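Local coordinates for surface protein VspA (Borrelia turicatae, PDB 1YJG) that probably helps the spirochaete evade host immunity, as one of a set of antigenically distinct outer-membrane lipoproteins whose genes are expressed one at a time, at residues D16-T19 and L20-I24. Residues are numbered along the deposited sequence; the frame is centred on the assembly and turned at random.
Sequences DVHT and LVKSI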
ATOM      1  N   ASP A  16      -8.532   3.909  -1.667  1.00 10.22           N
ATOM      2  CA  ASP A  16      -7.305   4.052  -0.911  1.00 10.69           C
ATOM      3  C   ASP A  16      -7.130   2.872   0.062  1.00 11.44           C
ATOM      4  O   ASP A  16      -6.101   2.210   0.064  1.00  6.37           O
ATOM      5  CB  ASP A  16      -7.363   5.375  -0.160  1.00 11.04           C
ATOM      6  CG  ASP A  16      -6.108   5.680   0.603  1.00 12.47           C
ATOM      7  OD1 ASP A  16      -6.245   6.072   1.787  1.00  7.70           O
ATOM      8  OD2 ASP A  16      -4.958   5.596   0.097  1.00 11.30           O
ATOM      9  N   VAL A  17      -8.149   2.608   0.876  1.00 11.20           N
ATOM     10  CA  VAL A  17      -8.098   1.517   1.841  1.00 10.47           C
ATOM     11  C   VAL A  17      -7.978   0.145   1.137  1.00 12.10           C
ATOM     12  O   VAL A  17      -7.256  -0.737   1.591  1.00  9.85           O
ATOM     13  CB  VAL A  17      -9.332   1.556   2.780  1.00  9.44           C
ATOM     14  CG1 VAL A  17      -9.467   0.263   3.573  1.00 10.86           C
ATOM     15  CG2 VAL A  17      -9.239   2.741   3.711  1.00 11.02           C
ATOM     16  N   HIS A  18      -8.673  -0.009   0.017  1.00 10.68           N
ATOM     17  CA  HIS A  18      -8.668  -1.241  -0.755  1.00 10.39           C
ATOM     18  C   HIS A  18      -7.261  -1.561  -1.228  1.00 12.30           C
ATOM     19  O   HIS A  18      -6.777  -2.698  -1.078  1.00  6.53           O
ATOM     20  CB  HIS A  18      -9.618  -1.085  -1.935  1.00 11.01           C
ATOM     21  CG  HIS A  18      -9.781  -2.316  -2.767  1.00 10.94           C
ATOM     22  ND1 HIS A  18      -9.046  -2.544  -3.911  1.00 15.08           N
ATOM     23  CD2 HIS A  18     -10.643  -3.357  -2.662  1.00 13.02           C
ATOM     24  CE1 HIS A  18      -9.425  -3.686  -4.459  1.00 10.63           C
ATOM     25  NE2 HIS A  18     -10.398  -4.195  -3.724  1.00 12.76           N
ATOM     26  N   THR A  19      -6.590  -0.545  -1.765  1.00 10.95           N
ATOM     27  CA  THR A  19      -5.225  -0.705  -2.252  1.00 13.61           C
ATOM     28  C   THR A  19      -4.292  -1.116  -1.106  1.00 13.13           C
ATOM     29  O   THR A  19      -3.526  -2.070  -1.253  1.00 10.22           O
ATOM     30  CB  THR A  19      -4.739   0.574  -2.904  1.00 13.01           C
ATOM     31  OG1 THR A  19      -5.374   0.722  -4.190  1.00 16.50           O
ATOM     32  CG2 THR A  19      -3.242   0.499  -3.206  1.00  9.92           C
ATOM     33  N   LEU A  20      -4.365  -0.409   0.023  1.00  8.93           N
ATOM     34  CA  LEU A  20      -3.525  -0.737   1.174  1.00 11.00           C
ATOM     35  C   LEU A  20      -3.692  -2.209   1.614  1.00 13.16           C
ATOM     36  O   LEU A  20      -2.715  -2.862   1.967  1.00 10.15           O
ATOM     37  CB  LEU A  20      -3.835   0.175   2.352  1.00 12.59           C
ATOM     38  CG  LEU A  20      -3.401   1.640   2.223  1.00 13.81           C
ATOM     39  CD1 LEU A  20      -3.750   2.385   3.488  1.00 14.89           C
ATOM     40  CD2 LEU A  20      -1.904   1.758   1.948  1.00 14.70           C
ATOM     41  N   VAL A  21      -4.927  -2.706   1.595  1.00  8.32           N
ATOM     42  CA  VAL A  21      -5.232  -4.071   1.988  1.00 12.39           C
ATOM     43  C   VAL A  21      -4.575  -5.063   1.011  1.00 11.62           C
ATOM     44  O   VAL A  21      -3.935  -6.024   1.434  1.00 11.51           O
ATOM     45  CB  VAL A  21      -6.764  -4.300   2.099  1.00  9.83           C
ATOM     46  CG1 VAL A  21      -7.106  -5.781   2.242  1.00  9.20           C
ATOM     47  CG2 VAL A  21      -7.327  -3.517   3.273  1.00  7.25           C
ATOM     48  N   LYS A  22      -4.710  -4.787  -0.282  1.00 11.38           N
ATOM     49  CA  LYS A  22      -4.130  -5.612  -1.325  1.00 11.09           C
ATOM     50  C   LYS A  22      -2.603  -5.527  -1.300  1.00 11.55           C
ATOM     51  O   LYS A  22      -1.920  -6.485  -1.717  1.00 12.03           O
ATOM     52  CB  LYS A  22      -4.632  -5.184  -2.705  1.00 10.62           C
ATOM     53  CG  LYS A  22      -6.151  -5.268  -2.921  1.00 13.21           C
ATOM     54  CD  LYS A  22      -6.727  -6.644  -2.597  1.00 13.90           C
ATOM     55  CE  LYS A  22      -8.241  -6.610  -2.737  1.00 15.42           C
ATOM     56  NZ  LYS A  22      -8.874  -7.889  -2.369  1.00 11.58           N
ATOM     57  N   SER A  23      -2.077  -4.401  -0.810  1.00  5.97           N
ATOM     58  CA  SER A  23      -0.631  -4.169  -0.728  1.00  5.56           C
ATOM     59  C   SER A  23       0.013  -5.194   0.176  1.00  7.67           C
ATOM     60  O   SER A  23       1.193  -5.482   0.026  1.00 10.71           O
ATOM     61  CB  SER A  23      -0.291  -2.730  -0.275  1.00  6.91           C
ATOM     62  OG  SER A  23      -0.283  -2.549   1.138  1.00  3.12           O
ATOM     63  N   ILE A  24      -0.763  -5.741   1.113  1.00  9.21           N
ATOM     64  CA  ILE A  24      -0.256  -6.764   2.027  1.00 10.36           C
ATOM     65  C   ILE A  24       0.136  -8.026   1.212  1.00 11.98           C
ATOM     66  O   ILE A  24       1.004  -8.773   1.631  1.00 10.08           O
ATOM     67  CB  ILE A  24      -1.276  -7.102   3.142  1.00 10.45           C
ATOM     68  CG1 ILE A  24      -1.798  -5.835   3.843  1.00 11.47           C
ATOM     69  CG2 ILE A  24      -0.649  -8.055   4.161  1.00 11.98           C
ATOM     70  CD1 ILE A  24      -0.729  -4.907   4.412  1.00 12.05           C
TER
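His18 and Lys22 lie one turn apart on helix 2-28, the lysine chain running slantwise over one face of the imidazole. Lys22 CG stands 4.3 Å from the ring centroid, a CH-pi contact, and Lys22 CE comes within 3.4 Å of His18 NE2. A bend at the second torsion (chi2 -54°) turns the lysine back over the ring, and its length lets it reach helix 129-155. There Asp140 OD1 accepts a hydrogen bond from His18 NE2 and a salt bridge from Lys22 NZ, pinning both ends; Asn136 OD1 takes a second bond from NZ.

Four backbone donors bond in the alpha-helical i to i+4 manner. Leu20 N points nearly straight at Asp16 O (170°), Val21 N and Lys22 N bond to Val17 O and His18 O, and Ser23 N reaches Thr19 O more bent, at 136°. The chain then tightens: Ser23 N also bonds weakly to Leu20 O, and Ile24 N bonds to Val21 O. Small Ser23 folds its hydroxyl back, OG donating to Leu20 O at 2.6 Å.

Short, polar Asp16 and Thr19 serve the dimer: Asp16 OD2 hydrogen-bonds to Thr19 OG1 of the second subunit, and reciprocally, while Asp16 OD1 forms a salt bridge with Lys64 of helix 48-69. Apolar Leu20 and Val17 suit buried faces: Leu20 packs on Thr19 of the second subunit and on Val61 of helix 48-69; Val17 touches Val61 and Ile139 of helix 129-155, within the helical bundle.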